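Local coordinates for hydrogenase expression/formation protein (HypB) (Archaeoglobus fulgidus, PDB 2WSM) that probably binds and hydrolyses GTP as a SIMIBI-class G3E GTPase, acting as a hydrogenase maturation factor that handles nickel and dimerises in a GTP-dependent way, at residues 44-52 against 72-81; 58-68 against 106-117. All blocks are in the same frame, centred on the assembly; numbering follows the deposited sequence.

Contact 1. Residues 44-52 against 72-81; sequences TLLIERTIE and DYERVRRFGI
Asp72 turns its carboxylate on that of Glu48, with OD1 only 2.9 Å from Glu48 OE2. Two acceptors meet there without a hydrogen bond, and a water that donates to Glu48 OE1 and Asp72 OD1 probably eases the repulsion. One helical turn on, Arg75 holds CG anti to its backbone N (chi1 -168°), and its extended chain carries the guanidinium across to two glutamates. Glu52 OE2 comes in at the edge, its syn lone pair accepting the N-H of Arg75 NE, with NE 3.2 Å from OE2 and an N-H...O angle of 156°; NH2 adds a weak bond to the same oxygen. Glu48 OE1 instead lies over one guanidinium face, 3.4 Å from Arg75 NH1, where no N-H points at it and the attraction is of charge alone. With a methionine in place of Arg75, both glutamates would probably lose their positive mate and Glu48 would face Asp72 with less compensation. Val76 lays CG1 against Glu48 CG at 3.5 Å, an aliphatic contact beside the charged groups. Past the helix, the Phe79 ring meets Glu52 CG obliquely through CZ, and Ile81 CD1 reaches Ile51 CG2 at 3.7 Å. The two helices run nearly parallel, 24° apart with axes 10.0 Å from each other. Ile47 and Thr50 rest on strand 111-118, Val76 touches Ala83 of strand 82-85, and helix 201-212 covers Leu46 and Thr50.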
# COMPACT_ATOMS: atom_id res chain seq x y z
N THR A 44 14.80 12.30 -0.92
CA THR A 44 16.00 12.64 -0.18
C THR A 44 16.60 13.97 -0.62
O THR A 44 16.96 14.80 0.21
CB THR A 44 17.07 11.53 -0.31
OG1 THR A 44 16.55 10.31 0.22
CG2 THR A 44 18.35 11.90 0.43
N LEU A 45 16.70 14.17 -1.93
CA LEU A 45 17.27 15.41 -2.46
C LEU A 45 16.41 16.61 -2.08
O LEU A 45 16.93 17.66 -1.70
CB LEU A 45 17.44 15.33 -3.98
CG LEU A 45 18.03 16.58 -4.65
CD1 LEU A 45 19.37 16.94 -4.04
CD2 LEU A 45 18.17 16.39 -6.15
N LEU A 46 15.09 16.45 -2.19
CA LEU A 46 14.19 17.53 -1.79
C LEU A 46 14.41 17.91 -0.33
O LEU A 46 14.39 19.09 0.02
CB LEU A 46 12.73 17.15 -2.02
CG LEU A 46 11.72 18.23 -1.61
CD1 LEU A 46 11.90 19.50 -2.46
CD2 LEU A 46 10.30 17.72 -1.72
N ILE A 47 14.64 16.91 0.51
CA ILE A 47 14.86 17.15 1.94
C ILE A 47 16.18 17.89 2.18
O ILE A 47 16.24 18.85 2.95
CB ILE A 47 14.81 15.85 2.75
CG1 ILE A 47 13.37 15.34 2.84
CG2 ILE A 47 15.39 16.05 4.15
CD1 ILE A 47 13.25 13.94 3.48
N GLU A 48 17.24 17.45 1.51
CA GLU A 48 18.53 18.13 1.61
C GLU A 48 18.41 19.57 1.13
O GLU A 48 18.74 20.50 1.86
CB GLU A 48 19.59 17.39 0.80
CG GLU A 48 19.79 15.94 1.24
CD GLU A 48 20.45 15.08 0.18
OE1 GLU A 48 20.34 15.43 -1.01
OE2 GLU A 48 21.05 14.05 0.55
N ARG A 49 17.93 19.75 -0.10
CA ARG A 49 17.77 21.08 -0.67
C ARG A 49 16.98 21.99 0.27
O ARG A 49 17.29 23.16 0.41
CB ARG A 49 17.11 21.01 -2.05
CG ARG A 49 17.95 20.31 -3.12
CD ARG A 49 19.18 21.14 -3.53
NE ARG A 49 18.83 22.55 -3.66
CZ ARG A 49 18.41 23.11 -4.79
NH1 ARG A 49 18.32 22.39 -5.89
NH2 ARG A 49 18.11 24.41 -4.81
N THR A 50 15.96 21.44 0.91
CA THR A 50 15.18 22.20 1.88
C THR A 50 16.04 22.65 3.05
O THR A 50 16.00 23.80 3.47
CB THR A 50 14.04 21.35 2.45
OG1 THR A 50 13.15 20.97 1.39
CG2 THR A 50 13.28 22.12 3.52
N ILE A 51 16.79 21.70 3.59
CA ILE A 51 17.67 21.97 4.71
C ILE A 51 18.67 23.07 4.34
O ILE A 51 18.94 23.97 5.14
CB ILE A 51 18.40 20.68 5.14
CG1 ILE A 51 17.38 19.71 5.76
CG2 ILE A 51 19.52 20.98 6.13
CD1 ILE A 51 17.87 18.29 5.84
N GLU A 52 19.16 23.02 3.11
CA GLU A 52 20.14 23.98 2.63
C GLU A 52 19.56 25.38 2.50
O GLU A 52 20.24 26.37 2.78
CB GLU A 52 20.73 23.52 1.30
CG GLU A 52 21.78 22.44 1.46
CD GLU A 52 21.91 21.54 0.24
OE1 GLU A 52 21.68 22.02 -0.89
OE2 GLU A 52 22.24 20.35 0.43
N ASP A 72 24.78 10.60 1.23
CA ASP A 72 23.58 11.36 1.53
C ASP A 72 23.38 11.56 3.02
O ASP A 72 22.87 12.59 3.44
CB ASP A 72 22.35 10.69 0.90
CG ASP A 72 22.22 10.97 -0.58
OD1 ASP A 72 22.51 12.12 -0.99
OD2 ASP A 72 21.84 10.06 -1.33
N TYR A 73 23.80 10.59 3.83
CA TYR A 73 23.74 10.77 5.28
C TYR A 73 24.71 11.85 5.75
O TYR A 73 24.38 12.67 6.60
CB TYR A 73 23.97 9.46 6.02
CG TYR A 73 22.68 8.74 6.30
CD1 TYR A 73 21.81 9.20 7.28
CD2 TYR A 73 22.32 7.61 5.58
CE1 TYR A 73 20.61 8.55 7.53
CE2 TYR A 73 21.14 6.96 5.83
CZ TYR A 73 20.29 7.43 6.80
OH TYR A 73 19.10 6.77 7.04
N GLU A 74 25.91 11.84 5.17
CA GLU A 74 26.87 12.89 5.45
C GLU A 74 26.29 14.23 5.03
O GLU A 74 26.39 15.21 5.76
CB GLU A 74 28.17 12.64 4.68
CG GLU A 74 29.30 13.54 5.10
CD GLU A 74 30.66 12.96 4.75
OE1 GLU A 74 30.86 12.56 3.58
OE2 GLU A 74 31.53 12.91 5.65
N ARG A 75 25.67 14.26 3.87
CA ARG A 75 25.18 15.52 3.34
C ARG A 75 24.13 16.16 4.25
O ARG A 75 24.17 17.37 4.49
CB ARG A 75 24.65 15.36 1.91
CG ARG A 75 24.40 16.67 1.20
CD ARG A 75 24.00 16.45 -0.24
NE ARG A 75 23.26 17.59 -0.79
CZ ARG A 75 22.76 17.63 -2.02
NH1 ARG A 75 22.93 16.60 -2.84
NH2 ARG A 75 22.11 18.71 -2.44
N VAL A 76 23.21 15.36 4.76
CA VAL A 76 22.16 15.88 5.63
C VAL A 76 22.70 16.24 7.01
O VAL A 76 22.33 17.26 7.58
CB VAL A 76 20.97 14.91 5.77
CG1 VAL A 76 20.40 14.56 4.41
CG2 VAL A 76 21.37 13.66 6.54
N ARG A 77 23.58 15.39 7.53
CA ARG A 77 24.14 15.59 8.86
C ARG A 77 25.14 16.74 8.88
O ARG A 77 25.41 17.34 9.93
CB ARG A 77 24.79 14.30 9.37
CG ARG A 77 23.79 13.30 9.91
CD ARG A 77 24.35 11.88 9.89
NE ARG A 77 23.31 10.90 10.18
CZ ARG A 77 23.41 9.60 9.93
NH1 ARG A 77 24.51 9.11 9.37
NH2 ARG A 77 22.40 8.78 10.24
N ARG A 78 25.68 17.06 7.71
CA ARG A 78 26.72 18.08 7.59
C ARG A 78 26.26 19.44 8.11
O ARG A 78 27.08 20.24 8.56
CB ARG A 78 27.15 18.19 6.14
CG ARG A 78 28.15 19.30 5.85
CD ARG A 78 28.37 19.41 4.36
NE ARG A 78 28.42 18.08 3.76
CZ ARG A 78 28.35 17.85 2.46
NH1 ARG A 78 28.21 18.87 1.61
NH2 ARG A 78 28.40 16.61 2.00
N PHE A 79 24.96 19.70 8.04
CA PHE A 79 24.42 20.98 8.47
C PHE A 79 24.06 20.97 9.95
O PHE A 79 23.28 21.81 10.42
CB PHE A 79 23.22 21.39 7.62
CG PHE A 79 23.57 21.71 6.19
CD1 PHE A 79 24.00 22.99 5.84
CD2 PHE A 79 23.49 20.74 5.20
CE1 PHE A 79 24.33 23.29 4.53
CE2 PHE A 79 23.82 21.04 3.89
CZ PHE A 79 24.24 22.31 3.55
N GLY A 80 24.63 20.03 10.69
CA GLY A 80 24.40 19.93 12.12
C GLY A 80 22.98 19.52 12.41
O GLY A 80 22.57 19.42 13.57
N ILE A 81 22.22 19.27 11.35
CA ILE A 81 20.85 18.80 11.46
C ILE A 81 20.79 17.44 12.14
O ILE A 81 21.59 16.55 11.85
CB ILE A 81 20.18 18.72 10.06
CG1 ILE A 81 19.48 20.04 9.73
CG2 ILE A 81 19.19 17.57 9.98
CD1 ILE A 81 20.41 21.22 9.67
O HOH W 1 20.45 13.52 -2.93

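Contact 2. Residues 58-68 against 106-117; sequences VKIGAMLGDVV and FSDCDLLLIENV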
# COMPACT_ATOMS: atom_id res chain seq x y z
N VAL A 58 15.27 28.00 10.21
CA VAL A 58 14.34 27.02 10.77
C VAL A 58 15.06 25.75 11.23
O VAL A 58 15.86 25.19 10.48
CB VAL A 58 13.27 26.63 9.73
CG1 VAL A 58 12.33 25.58 10.30
CG2 VAL A 58 12.51 27.86 9.27
N LYS A 59 14.76 25.30 12.44
CA LYS A 59 15.36 24.09 12.98
C LYS A 59 14.67 22.83 12.43
O LYS A 59 13.50 22.58 12.72
CB LYS A 59 15.32 24.09 14.51
CG LYS A 59 16.02 22.91 15.16
CD LYS A 59 17.54 23.04 15.06
CE LYS A 59 18.24 22.03 15.96
NZ LYS A 59 18.12 20.63 15.45
N ILE A 60 15.41 22.05 11.65
CA ILE A 60 14.84 20.91 10.94
C ILE A 60 15.38 19.57 11.41
O ILE A 60 16.59 19.41 11.59
CB ILE A 60 15.11 21.04 9.42
CG1 ILE A 60 14.43 22.28 8.86
CG2 ILE A 60 14.66 19.78 8.68
CD1 ILE A 60 14.91 22.66 7.46
N GLY A 61 14.47 18.61 11.60
CA GLY A 61 14.85 17.24 11.84
C GLY A 61 14.49 16.39 10.63
O GLY A 61 13.58 16.72 9.88
N ALA A 62 15.21 15.29 10.45
CA ALA A 62 14.94 14.38 9.34
C ALA A 62 14.92 12.93 9.80
O ALA A 62 15.86 12.45 10.44
CB ALA A 62 15.97 14.58 8.24
N MET A 63 13.84 12.24 9.48
CA MET A 63 13.73 10.81 9.70
C MET A 63 13.65 10.11 8.35
O MET A 63 12.68 10.26 7.61
CB MET A 63 12.49 10.50 10.54
CG MET A 63 12.52 11.17 11.91
SD MET A 63 11.18 10.67 13.01
CE MET A 63 11.58 8.93 13.23
N LEU A 64 14.70 9.35 8.03
CA LEU A 64 14.81 8.74 6.71
C LEU A 64 14.40 7.28 6.71
O LEU A 64 15.13 6.42 7.20
CB LEU A 64 16.23 8.89 6.17
CG LEU A 64 16.77 10.32 6.07
CD1 LEU A 64 18.18 10.31 5.53
CD2 LEU A 64 15.86 11.20 5.20
N GLY A 65 13.23 7.00 6.15
CA GLY A 65 12.68 5.66 6.09
C GLY A 65 12.98 4.90 4.81
O GLY A 65 12.61 3.74 4.69
N ASP A 66 13.61 5.55 3.84
CA ASP A 66 14.21 4.81 2.73
C ASP A 66 15.68 4.61 3.05
O ASP A 66 16.27 5.42 3.76
CB ASP A 66 14.05 5.56 1.40
CG ASP A 66 13.03 4.91 0.48
OD1 ASP A 66 12.53 5.58 -0.44
OD2 ASP A 66 12.72 3.71 0.67
N VAL A 67 16.27 3.52 2.58
CA VAL A 67 17.70 3.33 2.79
C VAL A 67 18.43 4.46 2.08
O VAL A 67 18.21 4.71 0.90
CB VAL A 67 18.22 1.96 2.29
CG1 VAL A 67 19.74 1.93 2.35
CG2 VAL A 67 17.63 0.83 3.13
N VAL A 68 19.29 5.14 2.82
CA VAL A 68 20.04 6.26 2.26
C VAL A 68 21.54 5.95 2.26
O VAL A 68 22.07 5.39 3.21
CB VAL A 68 19.76 7.55 3.04
CG1 VAL A 68 20.78 8.61 2.70
CG2 VAL A 68 18.34 8.04 2.75
N PHE A 106 13.64 14.67 18.54
CA PHE A 106 13.35 15.75 17.60
C PHE A 106 12.40 16.82 18.17
O PHE A 106 11.92 17.69 17.43
CB PHE A 106 12.78 15.17 16.30
CG PHE A 106 13.76 14.31 15.55
CD1 PHE A 106 13.79 12.94 15.75
CD2 PHE A 106 14.63 14.87 14.63
CE1 PHE A 106 14.69 12.15 15.05
CE2 PHE A 106 15.53 14.08 13.93
CZ PHE A 106 15.55 12.72 14.14
N SER A 107 12.14 16.78 19.47
CA SER A 107 11.22 17.72 20.10
C SER A 107 11.66 19.18 19.94
O SER A 107 10.84 20.10 20.04
CB SER A 107 11.03 17.37 21.58
OG SER A 107 12.19 17.71 22.34
N ASP A 108 12.94 19.39 19.68
CA ASP A 108 13.47 20.75 19.51
C ASP A 108 13.44 21.28 18.07
O ASP A 108 13.88 22.40 17.82
CB ASP A 108 14.89 20.84 20.07
CG ASP A 108 15.86 19.91 19.36
OD1 ASP A 108 16.29 20.25 18.24
OD2 ASP A 108 16.18 18.84 19.92
N CYS A 109 12.93 20.49 17.14
CA CYS A 109 12.84 20.96 15.75
C CYS A 109 11.51 21.66 15.49
O CYS A 109 10.47 21.26 16.01
CB CYS A 109 13.04 19.80 14.77
SG CYS A 109 14.56 18.82 15.00
N ASP A 110 11.54 22.71 14.67
CA ASP A 110 10.32 23.36 14.23
C ASP A 110 9.63 22.48 13.20
O ASP A 110 8.41 22.37 13.16
CB ASP A 110 10.64 24.72 13.59
CG ASP A 110 11.47 25.60 14.50
OD1 ASP A 110 11.29 25.52 15.73
OD2 ASP A 110 12.31 26.36 13.97
N LEU A 111 10.44 21.84 12.37
CA LEU A 111 9.94 21.09 11.24
C LEU A 111 10.62 19.72 11.20
O LEU A 111 11.85 19.63 11.17
CB LEU A 111 10.22 21.86 9.95
CG LEU A 111 9.84 21.21 8.61
CD1 LEU A 111 8.33 21.14 8.46
CD2 LEU A 111 10.46 22.00 7.46
N LEU A 112 9.81 18.67 11.20
CA LEU A 112 10.29 17.30 11.11
C LEU A 112 9.90 16.66 9.78
O LEU A 112 8.72 16.35 9.54
CB LEU A 112 9.73 16.46 12.26
CG LEU A 112 10.15 14.99 12.26
CD1 LEU A 112 11.66 14.87 12.40
CD2 LEU A 112 9.45 14.25 13.38
N LEU A 113 10.89 16.46 8.92
CA LEU A 113 10.66 15.86 7.61
C LEU A 113 10.78 14.34 7.67
O LEU A 113 11.85 13.80 7.95
CB LEU A 113 11.62 16.45 6.59
CG LEU A 113 11.44 17.97 6.46
CD1 LEU A 113 12.52 18.61 5.58
CD2 LEU A 113 10.06 18.31 5.95
N ILE A 114 9.66 13.66 7.43
CA ILE A 114 9.62 12.21 7.54
C ILE A 114 9.51 11.54 6.17
O ILE A 114 8.47 11.59 5.50
CB ILE A 114 8.46 11.74 8.43
CG1 ILE A 114 8.51 12.44 9.79
CG2 ILE A 114 8.50 10.22 8.59
CD1 ILE A 114 7.47 11.94 10.78
N GLU A 115 10.60 10.91 5.76
CA GLU A 115 10.65 10.22 4.49
C GLU A 115 10.14 8.78 4.61
O GLU A 115 10.76 7.92 5.24
CB GLU A 115 12.08 10.23 3.95
CG GLU A 115 12.24 9.53 2.62
CD GLU A 115 13.68 9.28 2.28
OE1 GLU A 115 14.25 8.29 2.79
OE2 GLU A 115 14.25 10.07 1.50
N ASN A 116 8.99 8.53 4.01
CA ASN A 116 8.40 7.20 4.04
C ASN A 116 9.16 6.23 3.13
O ASN A 116 10.02 6.64 2.33
CB ASN A 116 6.93 7.26 3.64
CG ASN A 116 6.06 6.30 4.44
OD1 ASN A 116 6.37 5.11 4.55
ND2 ASN A 116 4.98 6.81 5.00
N VAL A 117 8.84 4.94 3.26
CA VAL A 117 9.38 3.88 2.41
C VAL A 117 9.09 4.15 0.92
O VAL A 117 8.10 4.81 0.58
CB VAL A 117 8.78 2.49 2.82
CG1 VAL A 117 9.43 1.34 2.05
CG2 VAL A 117 8.95 2.28 4.33
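Met63 and Phe106 meet beside two parallel strands, 60-64 and 111-117, that run 15° apart. The strands are joined by regular backbone bonds, such as Gly61 N to Leu111 O at 2.8 Å. Followed outward, Met63 starts with CB 4.4 Å from Ile114 CG2. Its chi1 of -60° sets CG anti to the carbonyl carbon, where CG meets Leu112 CD1 at 3.8 Å. The same CG stands over a face of the Phe106 ring, 3.9 Å from CE1. SD then touches Leu112 CD2 at 4.0 Å, and its distance to the Phe106 ring centroid, 4.8 Å at 34° off the normal, describes an oblique Met-aromatic contact. Gly61 leaves room for this ring: a CB there would collide with Phe106 CD2 and Cys109 SG. At the N-terminal end, Lys59 N donates to Asp110 OD2 from above the carboxylate plane, over 3.1 Å. Lys59 NZ makes a long, weak salt bridge with Asp108 OD1, an oxygen also bridged by Lys82.

On the other face, near the C-terminal end, Glu115 presents OE1 to Asp66 N at 3.0 Å, on the anti side of the carboxylate. Its OE2 bonds Thr44 OG1, while Asp66 OD1 pairs with Lys43 NZ and OD2 takes the N-H of Gly118. Apolar contacts thus fill the middle of the strand pair, whereas the buried acids Asp66 and Glu115 are each held partly by Lys43 or Thr44 of a probable Walker A motif and partly by backbone N-H groups, consistent with a place beside the nucleotide site.

Overall arrangement
Contact 1 and contact 2 lie about 10 Å apart between centres and alternate along the chain: helix 43-54, strand 60-64, helix 70-77 and then strand 111-118. Both helices of contact 1 cover the sheet face that carries Ile60, Leu64 and Glu115, as Ile51 on Ile60 and Tyr73 on Leu64 attest. The polar junction is a probable hydrogen bond, Thr44 OG1 to Glu115 OE2 at 2.6 Å, joining the start of helix 43-54, in the likely P-loop, to the C-terminal half of strand 111-118. Elsewhere the join is packing: Tyr73 CE2 lies 3.2 Å from Val68 CB, Tyr73 CE1 is 3.6 Å from Leu64 CD1, and Ile81 CG1 is 3.5 Å from Ile60 O. Asp66 and Val117 also pack on Leu10 of the second subunit.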